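Local coordinates for chinitase A (PDB 3EBV), which probably hydrolyses internal links of chitin as an endochitinase, the chain here being the family 18 glycosyl hydrolase domain of a longer protein, at residues T8-N13 with A34-D39; N16-Q21 with D276-N281; K22-P27 with K65-A70; G45-N50 with G87-N92; D117-N122 with T147-T152. One frame throughout, in Å; residues are numbered along the deposited sequence.

Overall arrangement
The five contacts lie in one TIM barrel, the fold of family 18 glycosyl hydrolases. Contacts 1 and 5 join neighbouring strands of the barrel, and their centres are about 12 Å apart. They meet where Y10 OH lies 2.6 Å from D117 OD2. Contact 5 holds the end of the acidic family motif, so the active site probably lies there. Contact 4 is about 13 Å from it, centre to centre, and touches it through V89 and N122. Contacts 2 and 3 are further out, with centres about 22 Å and 24 Å from contact 5. Both touch W11 of contact 1: W11 NE1 probably hydrogen-bonds Q21 O, and I23 packs on the W11 ring.

Contact 1: T8-N13 with A34-D39; sequences TGYWQN and AVAFAD
Y10 lies against A34 where two parallel barrel strands run side by side. The A34 CB methyl sits over one face of the Y10 ring, 4.0 Å from the ring centroid and 23° off its normal, a CH-pi contact shifted toward the rim. A36 CB comes to the edge of the same ring. With CG anti to its carbonyl carbon (chi1 -76°), the phenol can reach D117 with its OH and hydrogen-bond it. A leucine here would probably leave D117 without this partner and strip A34 of the ring face over its methyl. On the other face of the sheet W11 and V35 point the same way, and V35 CG1 meets the indole edge 3.9 Å from W11 CE3. Four backbone bonds close this tight part, among them W11 N to A34 O at 2.8 Å and A36 N to W11 O at 2.9 Å.

The packing is looser past A36. The peptide between A36 and F37 is cis, and F37 is partly exposed. F37 N gives its hydrogen to water 1 at 3.1 Å, which takes only a weak bond from N13 ND2. The stronger partners of N13 are D52 and N50. Strand 6-12 lies between strands 32-40 and 267-271 of the barrel. Strand 77-84 flanks strand 32-40 on its other edge, and V35 packs on its V78 and I80.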
# COMPACT_ATOMS: atom_id res chain seq x y z
N THR A 8 -2.19 6.41 -2.41
CA THR A 8 -2.91 5.12 -2.26
C THR A 8 -3.71 5.18 -0.98
O THR A 8 -3.21 5.64 0.06
CB THR A 8 -1.91 3.93 -2.18
OG1 THR A 8 -1.13 3.88 -3.38
CG2 THR A 8 -2.59 2.59 -1.98
N GLY A 9 -4.96 4.73 -1.03
CA GLY A 9 -5.76 4.62 0.21
C GLY A 9 -6.40 3.27 0.36
O GLY A 9 -6.86 2.71 -0.64
N TYR A 10 -6.37 2.73 1.57
CA TYR A 10 -7.06 1.45 1.85
C TYR A 10 -8.52 1.69 2.15
O TYR A 10 -8.81 2.47 3.06
CB TYR A 10 -6.40 0.74 3.03
CG TYR A 10 -5.09 0.10 2.62
CD1 TYR A 10 -5.06 -1.25 2.26
CD2 TYR A 10 -3.90 0.85 2.54
CE1 TYR A 10 -3.86 -1.87 1.83
CE2 TYR A 10 -2.71 0.23 2.11
CZ TYR A 10 -2.71 -1.10 1.77
OH TYR A 10 -1.53 -1.67 1.34
N TRP A 11 -9.40 1.01 1.39
CA TRP A 11 -10.86 1.08 1.66
C TRP A 11 -11.26 -0.19 2.37
O TRP A 11 -10.94 -1.30 1.91
CB TRP A 11 -11.57 1.19 0.32
CG TRP A 11 -13.08 1.10 0.42
CD1 TRP A 11 -13.92 2.12 0.68
CD2 TRP A 11 -13.88 -0.09 0.27
NE1 TRP A 11 -15.24 1.66 0.71
CE2 TRP A 11 -15.24 0.32 0.46
CE3 TRP A 11 -13.61 -1.44 0.03
CZ2 TRP A 11 -16.32 -0.58 0.36
CZ3 TRP A 11 -14.69 -2.35 -0.05
CH2 TRP A 11 -16.02 -1.90 0.11
N GLN A 12 -11.93 -0.05 3.53
CA GLN A 12 -12.28 -1.22 4.36
C GLN A 12 -13.50 -2.01 3.90
O GLN A 12 -14.60 -1.47 3.85
CB GLN A 12 -12.54 -0.80 5.79
CG GLN A 12 -11.31 -0.09 6.44
CD GLN A 12 -11.65 0.60 7.77
OE1 GLN A 12 -10.81 1.28 8.35
NE2 GLN A 12 -12.88 0.38 8.30
N ASN A 13 -13.29 -3.29 3.64
CA ASN A 13 -14.43 -4.22 3.42
C ASN A 13 -14.92 -4.79 4.73
O ASN A 13 -15.12 -6.00 4.85
CB ASN A 13 -13.96 -5.35 2.48
CG ASN A 13 -15.10 -6.31 2.11
OD1 ASN A 13 -16.21 -5.85 1.86
ND2 ASN A 13 -14.81 -7.60 2.08
N ALA A 34 -7.02 0.53 -2.54
CA ALA A 34 -6.73 -0.86 -2.17
C ALA A 34 -7.86 -1.41 -1.29
O ALA A 34 -8.10 -0.92 -0.18
CB ALA A 34 -5.35 -0.97 -1.48
N VAL A 35 -8.58 -2.41 -1.83
CA VAL A 35 -9.71 -3.01 -1.14
C VAL A 35 -9.20 -4.00 -0.09
O VAL A 35 -8.52 -5.00 -0.41
CB VAL A 35 -10.61 -3.68 -2.17
CG1 VAL A 35 -11.70 -4.52 -1.45
CG2 VAL A 35 -11.22 -2.64 -3.06
N ALA A 36 -9.51 -3.73 1.18
CA ALA A 36 -8.97 -4.48 2.29
C ALA A 36 -10.06 -5.36 2.94
O ALA A 36 -10.92 -4.80 3.64
CB ALA A 36 -8.40 -3.49 3.35
N PHE A 37 -10.05 -6.70 2.83
CA PHE A 37 -9.01 -7.50 2.19
C PHE A 37 -9.65 -8.74 1.56
O PHE A 37 -10.82 -9.08 1.87
CB PHE A 37 -8.04 -8.03 3.25
CG PHE A 37 -7.28 -6.97 4.00
CD1 PHE A 37 -6.11 -6.43 3.45
CD2 PHE A 37 -7.71 -6.54 5.24
CE1 PHE A 37 -5.39 -5.46 4.14
CE2 PHE A 37 -6.97 -5.56 5.94
CZ PHE A 37 -5.82 -5.02 5.38
N ALA A 38 -8.88 -9.41 0.72
CA ALA A 38 -9.24 -10.78 0.31
C ALA A 38 -9.12 -11.69 1.54
O ALA A 38 -8.43 -11.35 2.50
CB ALA A 38 -8.38 -11.27 -0.82
N ASP A 39 -9.85 -12.80 1.53
CA ASP A 39 -9.87 -13.78 2.62
C ASP A 39 -9.01 -15.01 2.20
O ASP A 39 -9.04 -15.41 1.05
CB ASP A 39 -11.33 -14.20 2.88
CG ASP A 39 -12.16 -13.10 3.61
OD1 ASP A 39 -11.65 -12.55 4.60
OD2 ASP A 39 -13.32 -12.84 3.21
O HOH W 1 -12.38 -8.07 4.32

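Contact 2: N16-Q21 with D276-N281; sequences NGATVQ and DATAGN
T19 and T278 pass each other, their side chains pointing in opposite directions. The contact joins the loop after strand 6-12 of the TIM barrel to the end of helix 273-278, close to where the last barrel strand meets the first. A Schellman motif ends that helix, with G280 at the C-prime position. N281 N bonds D276 O and G280 N bonds A277 O.

The two hydroxyls carry the polar part. T19 OG1 and T278 OG1 are hydrogen-bonded at 2.8 Å, and either could give the proton. In both threonines OG1 is anti to the carbonyl carbon (chi1 -64° in T19 and -71° in T278). That torsion brings each oxygen to the shared seam. T278 OG1 also has a weak bond to N274 O, one turn back in its own helix.

Beside this pair the A277 methyl fills the contact. It points at the loop and is met by T19 carbon atoms and by the Q21 amide nitrogen. T19 CB lies 3.9 Å from A277 CB, with T19 CG2 beside it. Q21 comes to the same methyl with its extended chain, its NE2 3.5 Å from A277 CB. The other end of that amide, OE1, is held by T273 OG1, which fixes the turn of the group.

The loop is shaped by an Asx turn, in which N16 OD1 accepts from A18 N at 2.9 Å. Between N16 and A18, G17 has a positive phi. Its carbonyl turns to the helix end: water 2 donates to G17 O at 2.7 Å and also bonds T278 OG1, again at 2.7 Å.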
# COMPACT_ATOMS: atom_id res chain seq x y z
N ASN A 16 -15.03 -1.32 11.41
CA ASN A 16 -14.20 -1.32 12.62
C ASN A 16 -14.46 -0.09 13.49
O ASN A 16 -13.63 0.26 14.33
CB ASN A 16 -12.70 -1.37 12.27
CG ASN A 16 -12.27 -0.16 11.42
OD1 ASN A 16 -13.08 0.74 11.18
ND2 ASN A 16 -11.00 -0.14 10.96
N GLY A 17 -15.61 0.54 13.29
CA GLY A 17 -15.91 1.75 14.02
C GLY A 17 -15.61 3.02 13.24
O GLY A 17 -16.09 4.10 13.60
N ALA A 18 -14.79 2.90 12.17
CA ALA A 18 -14.57 4.06 11.28
C ALA A 18 -15.82 4.36 10.46
O ALA A 18 -16.78 3.57 10.41
CB ALA A 18 -13.37 3.77 10.34
N THR A 19 -15.82 5.48 9.76
CA THR A 19 -16.92 5.83 8.88
C THR A 19 -17.10 4.83 7.75
O THR A 19 -16.16 4.57 7.00
CB THR A 19 -16.69 7.25 8.27
OG1 THR A 19 -16.70 8.22 9.32
CG2 THR A 19 -17.78 7.63 7.27
N VAL A 20 -18.29 4.24 7.65
CA VAL A 20 -18.55 3.29 6.58
C VAL A 20 -18.68 4.02 5.27
O VAL A 20 -19.32 5.09 5.18
CB VAL A 20 -19.85 2.46 6.89
CG1 VAL A 20 -20.28 1.65 5.67
CG2 VAL A 20 -19.57 1.53 8.05
N GLN A 21 -18.06 3.45 4.23
CA GLN A 21 -18.04 4.07 2.91
C GLN A 21 -18.35 3.06 1.82
O GLN A 21 -17.90 1.91 1.90
CB GLN A 21 -16.65 4.67 2.58
CG GLN A 21 -16.19 5.80 3.50
CD GLN A 21 -14.86 6.36 3.07
OE1 GLN A 21 -13.89 5.61 2.91
NE2 GLN A 21 -14.78 7.69 2.90
N ASP A 276 -9.82 8.32 7.48
CA ASP A 276 -9.65 9.69 6.94
C ASP A 276 -11.01 10.45 7.01
O ASP A 276 -11.07 11.60 7.46
CB ASP A 276 -9.11 9.55 5.50
CG ASP A 276 -8.80 10.88 4.76
OD1 ASP A 276 -8.32 11.85 5.39
OD2 ASP A 276 -9.04 10.83 3.52
N ALA A 277 -12.08 9.75 6.62
CA ALA A 277 -13.45 10.34 6.60
C ALA A 277 -13.90 10.67 8.02
O ALA A 277 -14.49 11.76 8.24
CB ALA A 277 -14.41 9.39 5.96
N THR A 278 -13.65 9.77 8.98
CA THR A 278 -13.96 10.07 10.38
C THR A 278 -13.29 11.36 10.82
O THR A 278 -13.85 12.17 11.60
CB THR A 278 -13.60 8.88 11.27
OG1 THR A 278 -14.55 7.83 11.00
CG2 THR A 278 -13.61 9.27 12.77
N ALA A 279 -12.07 11.59 10.29
CA ALA A 279 -11.28 12.79 10.64
C ALA A 279 -11.46 13.91 9.61
O ALA A 279 -10.55 14.74 9.43
CB ALA A 279 -9.76 12.41 10.78
N GLY A 280 -12.61 13.98 8.93
CA GLY A 280 -12.95 15.14 8.09
C GLY A 280 -12.16 15.26 6.80
O GLY A 280 -12.12 16.34 6.19
N ASN A 281 -11.53 14.15 6.41
CA ASN A 281 -10.68 14.11 5.19
C ASN A 281 -9.50 15.08 5.30
O ASN A 281 -8.98 15.52 4.25
CB ASN A 281 -11.49 14.35 3.92
CG ASN A 281 -12.51 13.25 3.69
OD1 ASN A 281 -12.26 12.09 4.05
ND2 ASN A 281 -13.64 13.60 3.07
O HOH W 2 -15.66 6.76 13.22

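Contact 3: K22-P27 with K65-A70; sequences KISDVP and KADVRA
Water 3 bridges S24 and D67, bonding S24 OG at 2.7 Å and donating to D67 OD1 at 2.8 Å. It ties a short 3-10 segment, 23-25, to helix 61-73 on the outside of the TIM barrel. No alpha helix lies between strands 6-12 and 32-40, and this segment packs on the helix after the second strand.

The other carboxylate oxygen is held too. D67 OD2 is bonded to the hydroxyl of Y59, which also bonds I23 N. Y59 therefore links the carboxylate to the start of the 3-10 segment. An alanine in place of D67 would probably leave Y59 and water 3 without their carboxylate mate and open a gap beside S24.

The S24 hydroxyl stands between its backbone N and carbonyl carbon (chi1 56°), on the side of the bridging water. D25 closes the turn with its own side chain: its OD2 accepts from K22 N at 2.8 Å, on the anti side of that carboxylate. K22 NZ stays 6.4 Å from D67 OD2.

Away from the water the contact is made by carbon atoms. I23 and D67 cross obliquely, with I23 CB 3.7 Å from D67 CB and I23 CG2 3.8 Å from the same atom.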
# COMPACT_ATOMS: atom_id res chain seq x y z
N LYS A 22 -19.07 3.52 0.80
CA LYS A 22 -19.06 2.82 -0.50
C LYS A 22 -17.78 3.21 -1.22
O LYS A 22 -17.14 4.22 -0.87
CB LYS A 22 -20.28 3.21 -1.34
CG LYS A 22 -21.59 2.80 -0.66
CD LYS A 22 -22.80 3.28 -1.44
CE LYS A 22 -24.07 2.79 -0.78
NZ LYS A 22 -25.33 3.36 -1.37
N ILE A 23 -17.40 2.45 -2.24
CA ILE A 23 -16.27 2.89 -3.07
C ILE A 23 -16.53 4.29 -3.63
O ILE A 23 -15.61 5.09 -3.75
CB ILE A 23 -16.01 1.85 -4.21
CG1 ILE A 23 -15.40 0.56 -3.63
CG2 ILE A 23 -15.18 2.47 -5.37
CD1 ILE A 23 -13.88 0.69 -3.19
N SER A 24 -17.77 4.61 -3.99
CA SER A 24 -18.11 5.92 -4.58
C SER A 24 -17.92 7.07 -3.58
O SER A 24 -17.85 8.23 -3.99
CB SER A 24 -19.56 5.92 -5.05
OG SER A 24 -20.42 5.59 -3.96
N ASP A 25 -17.83 6.76 -2.28
CA ASP A 25 -17.60 7.80 -1.28
C ASP A 25 -16.12 8.18 -1.12
O ASP A 25 -15.79 9.17 -0.47
CB ASP A 25 -18.09 7.38 0.11
CG ASP A 25 -19.59 7.20 0.18
OD1 ASP A 25 -20.31 8.08 -0.36
OD2 ASP A 25 -20.00 6.21 0.82
N VAL A 26 -15.23 7.35 -1.64
CA VAL A 26 -13.79 7.60 -1.46
C VAL A 26 -13.39 8.93 -2.11
O VAL A 26 -13.71 9.16 -3.28
CB VAL A 26 -12.95 6.44 -2.03
CG1 VAL A 26 -11.44 6.81 -2.03
CG2 VAL A 26 -13.23 5.15 -1.22
N PRO A 27 -12.71 9.81 -1.35
CA PRO A 27 -12.27 11.10 -1.92
C PRO A 27 -11.50 11.01 -3.24
O PRO A 27 -10.76 10.04 -3.46
CB PRO A 27 -11.38 11.70 -0.82
CG PRO A 27 -11.99 11.12 0.49
CD PRO A 27 -12.45 9.71 0.10
N LYS A 65 -19.38 -3.27 -7.92
CA LYS A 65 -18.80 -3.39 -9.26
C LYS A 65 -18.97 -2.12 -10.09
O LYS A 65 -18.05 -1.73 -10.82
CB LYS A 65 -19.36 -4.61 -10.01
CG LYS A 65 -18.95 -5.93 -9.45
CD LYS A 65 -19.48 -7.05 -10.35
CE LYS A 65 -19.16 -8.41 -9.79
NZ LYS A 65 -19.83 -9.51 -10.60
N ALA A 66 -20.15 -1.50 -10.00
CA ALA A 66 -20.42 -0.27 -10.72
C ALA A 66 -19.55 0.90 -10.25
O ALA A 66 -19.05 1.70 -11.04
CB ALA A 66 -21.93 0.10 -10.61
N ASP A 67 -19.38 0.97 -8.92
CA ASP A 67 -18.56 1.99 -8.28
C ASP A 67 -17.08 1.83 -8.71
O ASP A 67 -16.42 2.82 -9.01
CB ASP A 67 -18.65 1.86 -6.77
CG ASP A 67 -19.99 2.36 -6.20
OD1 ASP A 67 -20.82 2.90 -6.97
OD2 ASP A 67 -20.18 2.20 -4.97
N VAL A 68 -16.60 0.58 -8.74
CA VAL A 68 -15.25 0.31 -9.25
C VAL A 68 -15.08 0.81 -10.70
O VAL A 68 -14.12 1.52 -11.01
CB VAL A 68 -14.88 -1.16 -9.09
CG1 VAL A 68 -13.56 -1.48 -9.83
CG2 VAL A 68 -14.77 -1.54 -7.59
N ARG A 69 -16.04 0.48 -11.56
CA ARG A 69 -15.99 0.92 -12.96
C ARG A 69 -15.99 2.43 -13.07
O ARG A 69 -15.24 3.00 -13.88
CB ARG A 69 -17.18 0.35 -13.77
CG ARG A 69 -17.20 -1.15 -13.85
CD ARG A 69 -18.25 -1.65 -14.87
NE ARG A 69 -19.50 -0.88 -14.85
CZ ARG A 69 -20.63 -1.23 -14.21
NH1 ARG A 69 -21.68 -0.41 -14.28
NH2 ARG A 69 -20.72 -2.36 -13.51
N ALA A 70 -16.81 3.10 -12.25
CA ALA A 70 -16.84 4.56 -12.27
C ALA A 70 -15.51 5.19 -11.82
O ALA A 70 -15.09 6.20 -12.37
CB ALA A 70 -18.03 5.11 -11.42
O HOH W 3 -22.47 4.23 -5.13

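Contact 4: G45-N50 with G87-N92; sequences GAVTFN and GTVSVN
V89 reaches across to G45 and V47 with both its methyls. Its CB packs on L120 CD2 at 3.8 Å. From there the branches part: CG1 is anti to the backbone N (chi1 178°), and CG2 is anti to the carbonyl carbon. CG1 lies 4.2 Å from G45 O. CG2 meets V47 CG1 at 3.8 Å, where the two valine side chains cross at about a right angle.

The backbones come close one residue further on. G45 CA lies 3.2 Å from S90 O in a CA-H...O contact, bent to 122° at the hydrogen. G45 takes a positive phi, which favours glycine. No direct hydrogen bond joins the two segments. Water 4 bridges them instead, accepting from G45 N at 2.8 Å and from S90 N at 3.0 Å. Both backbone N-H groups thus find a partner. V91 CG2 adds a wide contact to G45 CA.

The contact joins two pieces that follow barrel strands: 45-50, with short strand 47-48 antiparallel to strand 32-40, and the loop from strand 77-84 to helix 94-111. V47 and V89 both pack on V82 of strand 77-84. V89 also touches A40 of strand 32-40, and V47 lies on V104 of helix 94-111.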
# COMPACT_ATOMS: atom_id res chain seq x y z
N GLY A 45 -2.42 -20.92 -0.12
CA GLY A 45 -2.11 -19.84 -1.06
C GLY A 45 -3.29 -19.14 -1.71
O GLY A 45 -3.15 -18.08 -2.31
N ALA A 46 -4.49 -19.77 -1.65
CA ALA A 46 -5.62 -19.27 -2.39
C ALA A 46 -6.35 -18.15 -1.65
O ALA A 46 -6.37 -18.13 -0.42
CB ALA A 46 -6.63 -20.44 -2.70
N VAL A 47 -6.95 -17.24 -2.39
CA VAL A 47 -7.77 -16.22 -1.75
C VAL A 47 -9.14 -16.14 -2.38
O VAL A 47 -9.38 -16.67 -3.48
CB VAL A 47 -7.11 -14.81 -1.83
CG1 VAL A 47 -5.72 -14.85 -1.16
CG2 VAL A 47 -7.10 -14.25 -3.27
N THR A 48 -10.04 -15.45 -1.70
CA THR A 48 -11.32 -15.12 -2.28
C THR A 48 -11.72 -13.73 -1.75
O THR A 48 -11.12 -13.22 -0.78
CB THR A 48 -12.40 -16.21 -1.93
OG1 THR A 48 -13.57 -16.00 -2.73
CG2 THR A 48 -12.75 -16.18 -0.46
N PHE A 49 -12.68 -13.12 -2.41
CA PHE A 49 -13.20 -11.86 -1.92
C PHE A 49 -14.71 -11.98 -1.74
O PHE A 49 -15.41 -12.46 -2.64
CB PHE A 49 -12.90 -10.75 -2.91
CG PHE A 49 -13.48 -9.41 -2.49
CD1 PHE A 49 -12.97 -8.74 -1.37
CD2 PHE A 49 -14.54 -8.85 -3.19
CE1 PHE A 49 -13.52 -7.54 -0.98
CE2 PHE A 49 -15.09 -7.63 -2.79
CZ PHE A 49 -14.57 -6.97 -1.70
N ASN A 50 -15.18 -11.53 -0.58
CA ASN A 50 -16.60 -11.55 -0.26
C ASN A 50 -16.99 -10.17 0.24
O ASN A 50 -16.60 -9.80 1.36
CB ASN A 50 -16.85 -12.60 0.83
CG ASN A 50 -16.58 -14.03 0.36
OD1 ASN A 50 -17.13 -14.47 -0.65
ND2 ASN A 50 -15.73 -14.76 1.08
N GLY A 87 -4.72 -11.60 8.60
CA GLY A 87 -4.67 -12.51 7.45
C GLY A 87 -3.96 -13.83 7.77
O GLY A 87 -3.05 -13.88 8.61
N THR A 88 -4.37 -14.90 7.07
CA THR A 88 -3.72 -16.19 7.24
C THR A 88 -3.29 -16.80 5.89
O THR A 88 -3.10 -18.03 5.79
CB THR A 88 -4.64 -17.20 7.97
OG1 THR A 88 -5.85 -17.33 7.23
CG2 THR A 88 -4.94 -16.74 9.40
N VAL A 89 -3.07 -15.97 4.87
CA VAL A 89 -2.58 -16.46 3.56
C VAL A 89 -1.09 -16.84 3.65
O VAL A 89 -0.30 -16.08 4.23
CB VAL A 89 -2.78 -15.38 2.45
CG1 VAL A 89 -2.23 -15.85 1.09
CG2 VAL A 89 -4.28 -15.06 2.31
N SER A 90 -0.71 -18.01 3.11
CA SER A 90 0.72 -18.44 3.04
C SER A 90 1.08 -18.82 1.62
O SER A 90 0.35 -19.56 0.96
CB SER A 90 1.01 -19.63 3.97
OG SER A 90 0.87 -19.24 5.33
N VAL A 91 2.22 -18.30 1.15
CA VAL A 91 2.71 -18.61 -0.21
C VAL A 91 4.15 -19.09 -0.01
O VAL A 91 5.10 -18.29 0.08
CB VAL A 91 2.59 -17.40 -1.16
CG1 VAL A 91 3.13 -17.74 -2.56
CG2 VAL A 91 1.13 -16.96 -1.29
N ASN A 92 4.29 -20.41 0.16
CA ASN A 92 5.56 -20.98 0.59
C ASN A 92 5.84 -22.33 -0.10
O ASN A 92 6.56 -23.17 0.43
CB ASN A 92 5.57 -21.13 2.10
CG ASN A 92 4.42 -21.96 2.61
OD1 ASN A 92 3.71 -22.62 1.85
ND2 ASN A 92 4.20 -21.92 3.94
O HOH W 4 -2.92 -19.93 2.47

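Contact 5: D117-N122 with T147-T152; sequences DIDLEN and TMAPQT
The 117-121 and 147-151 backbones run parallel, 19° apart end to end, and I118 bonds the neighbouring segment through both its N-H and its carbonyl: I118 N to T147 O and A149 N to I118 O, each 2.9 Å.

T147 OG1 donates to D117 OD1 at 2.6 Å, on the anti side of the carboxylate and 21° out of its plane. T147 holds OG1 between its backbone N and carbonyl carbon, facing D117. S81 also bonds D117 OD2, so partners hold both carboxylate oxygens. On the other face I118 and M148, a selenomethionine, point the same way, with I118 CG2 4.0 Å from M148 CE.

Further along, the E121 carboxylate and Q151 amide stack, their planes 25° apart, with Q151 NE2 3.8 Å from E121 CB. Water 7 joins E121 O to Q151 NE2. Q179 binds E121 OE2 and also A149 O.

Strand 115-120, helix 126-140 and strand 145-148 form a beta-alpha-beta unit of the TIM barrel. D117, D119 and E121 fit the end of the family 18 DxxDxDxE motif, whose glutamate is the proton donor in relatives, so E121 probably lies in the active site.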
# COMPACT_ATOMS: atom_id res chain seq x y z
N ASP A 117 -2.46 -5.83 -4.13
CA ASP A 117 -1.54 -5.26 -3.11
C ASP A 117 -1.15 -6.39 -2.19
O ASP A 117 -1.99 -7.16 -1.71
CB ASP A 117 -2.27 -4.19 -2.30
CG ASP A 117 -1.45 -3.71 -1.07
OD1 ASP A 117 -0.32 -3.17 -1.29
OD2 ASP A 117 -1.92 -3.90 0.09
N ILE A 118 0.15 -6.55 -1.97
CA ILE A 118 0.64 -7.59 -1.08
C ILE A 118 0.83 -7.04 0.31
O ILE A 118 1.75 -6.25 0.55
CB ILE A 118 2.00 -8.18 -1.63
CG1 ILE A 118 1.87 -8.58 -3.13
CG2 ILE A 118 2.54 -9.29 -0.70
CD1 ILE A 118 0.79 -9.65 -3.39
N ASP A 119 -0.02 -7.49 1.23
CA ASP A 119 0.01 -7.03 2.60
C ASP A 119 -0.06 -8.23 3.57
O ASP A 119 -0.73 -8.15 4.61
CB ASP A 119 -1.15 -6.05 2.86
CG ASP A 119 -1.08 -5.40 4.23
OD1 ASP A 119 0.01 -5.37 4.87
OD2 ASP A 119 -2.16 -4.94 4.68
N LEU A 120 0.69 -9.28 3.24
CA LEU A 120 0.83 -10.41 4.18
C LEU A 120 1.65 -9.92 5.40
O LEU A 120 2.77 -9.41 5.25
CB LEU A 120 1.55 -11.60 3.53
CG LEU A 120 0.94 -12.17 2.25
CD1 LEU A 120 1.60 -13.56 1.94
CD2 LEU A 120 -0.52 -12.28 2.35
N GLU A 121 1.11 -10.17 6.59
CA GLU A 121 1.83 -9.80 7.83
C GLU A 121 2.23 -11.00 8.67
O GLU A 121 2.67 -10.87 9.83
CB GLU A 121 1.00 -8.78 8.61
CG GLU A 121 0.74 -7.56 7.73
CD GLU A 121 0.12 -6.40 8.45
OE1 GLU A 121 -0.10 -6.49 9.68
OE2 GLU A 121 -0.19 -5.41 7.76
N ASN A 122 2.04 -12.19 8.08
CA ASN A 122 2.30 -13.45 8.77
C ASN A 122 3.47 -14.19 8.14
O ASN A 122 3.61 -15.42 8.28
CB ASN A 122 1.04 -14.34 8.79
CG ASN A 122 0.53 -14.68 7.39
OD1 ASN A 122 0.64 -13.86 6.47
ND2 ASN A 122 -0.08 -15.86 7.24
N THR A 147 1.28 -3.48 -5.94
CA THR A 147 1.83 -2.72 -4.81
C THR A 147 2.16 -3.68 -3.68
O THR A 147 1.68 -4.80 -3.64
CB THR A 147 0.82 -1.61 -4.33
OG1 THR A 147 -0.34 -2.23 -3.74
CG2 THR A 147 0.37 -0.72 -5.48
N MSE A 148 2.96 -3.21 -2.71
CA MSE A 148 3.28 -4.00 -1.52
C MSE A 148 3.28 -3.05 -0.35
O MSE A 148 3.67 -1.88 -0.53
CB MSE A 148 4.66 -4.65 -1.63
CG MSE A 148 4.81 -5.46 -2.94
SE MSE A 148 6.58 -6.33 -3.01
CE MSE A 148 6.06 -8.03 -2.17
N ALA A 149 2.87 -3.56 0.81
CA ALA A 149 2.78 -2.74 2.03
C ALA A 149 3.54 -3.44 3.17
O ALA A 149 2.98 -3.86 4.19
CB ALA A 149 1.30 -2.50 2.43
N PRO A 150 4.87 -3.56 3.02
CA PRO A 150 5.68 -4.15 4.10
C PRO A 150 5.58 -3.36 5.40
O PRO A 150 5.27 -2.16 5.36
CB PRO A 150 7.13 -3.99 3.58
CG PRO A 150 7.05 -2.86 2.54
CD PRO A 150 5.69 -3.04 1.89
N GLN A 151 5.84 -4.05 6.50
CA GLN A 151 6.12 -3.38 7.77
C GLN A 151 7.59 -2.95 7.78
O GLN A 151 8.42 -3.38 6.95
CB GLN A 151 5.81 -4.34 8.92
CG GLN A 151 4.31 -4.60 9.03
CD GLN A 151 4.02 -5.55 10.15
OE1 GLN A 151 3.83 -5.13 11.30
NE2 GLN A 151 4.05 -6.84 9.86
N THR A 152 7.96 -2.06 8.73
CA THR A 152 9.31 -1.53 8.69
C THR A 152 10.37 -2.64 8.82
O THR A 152 11.45 -2.56 8.24
CB THR A 152 9.51 -0.45 9.78
OG1 THR A 152 9.18 -1.01 11.06
CG2 THR A 152 8.68 0.75 9.47
O HOH W 5 2.97 -6.27 5.52
O HOH W 6 4.68 -7.73 7.16
O HOH W 7 3.17 -8.97 11.75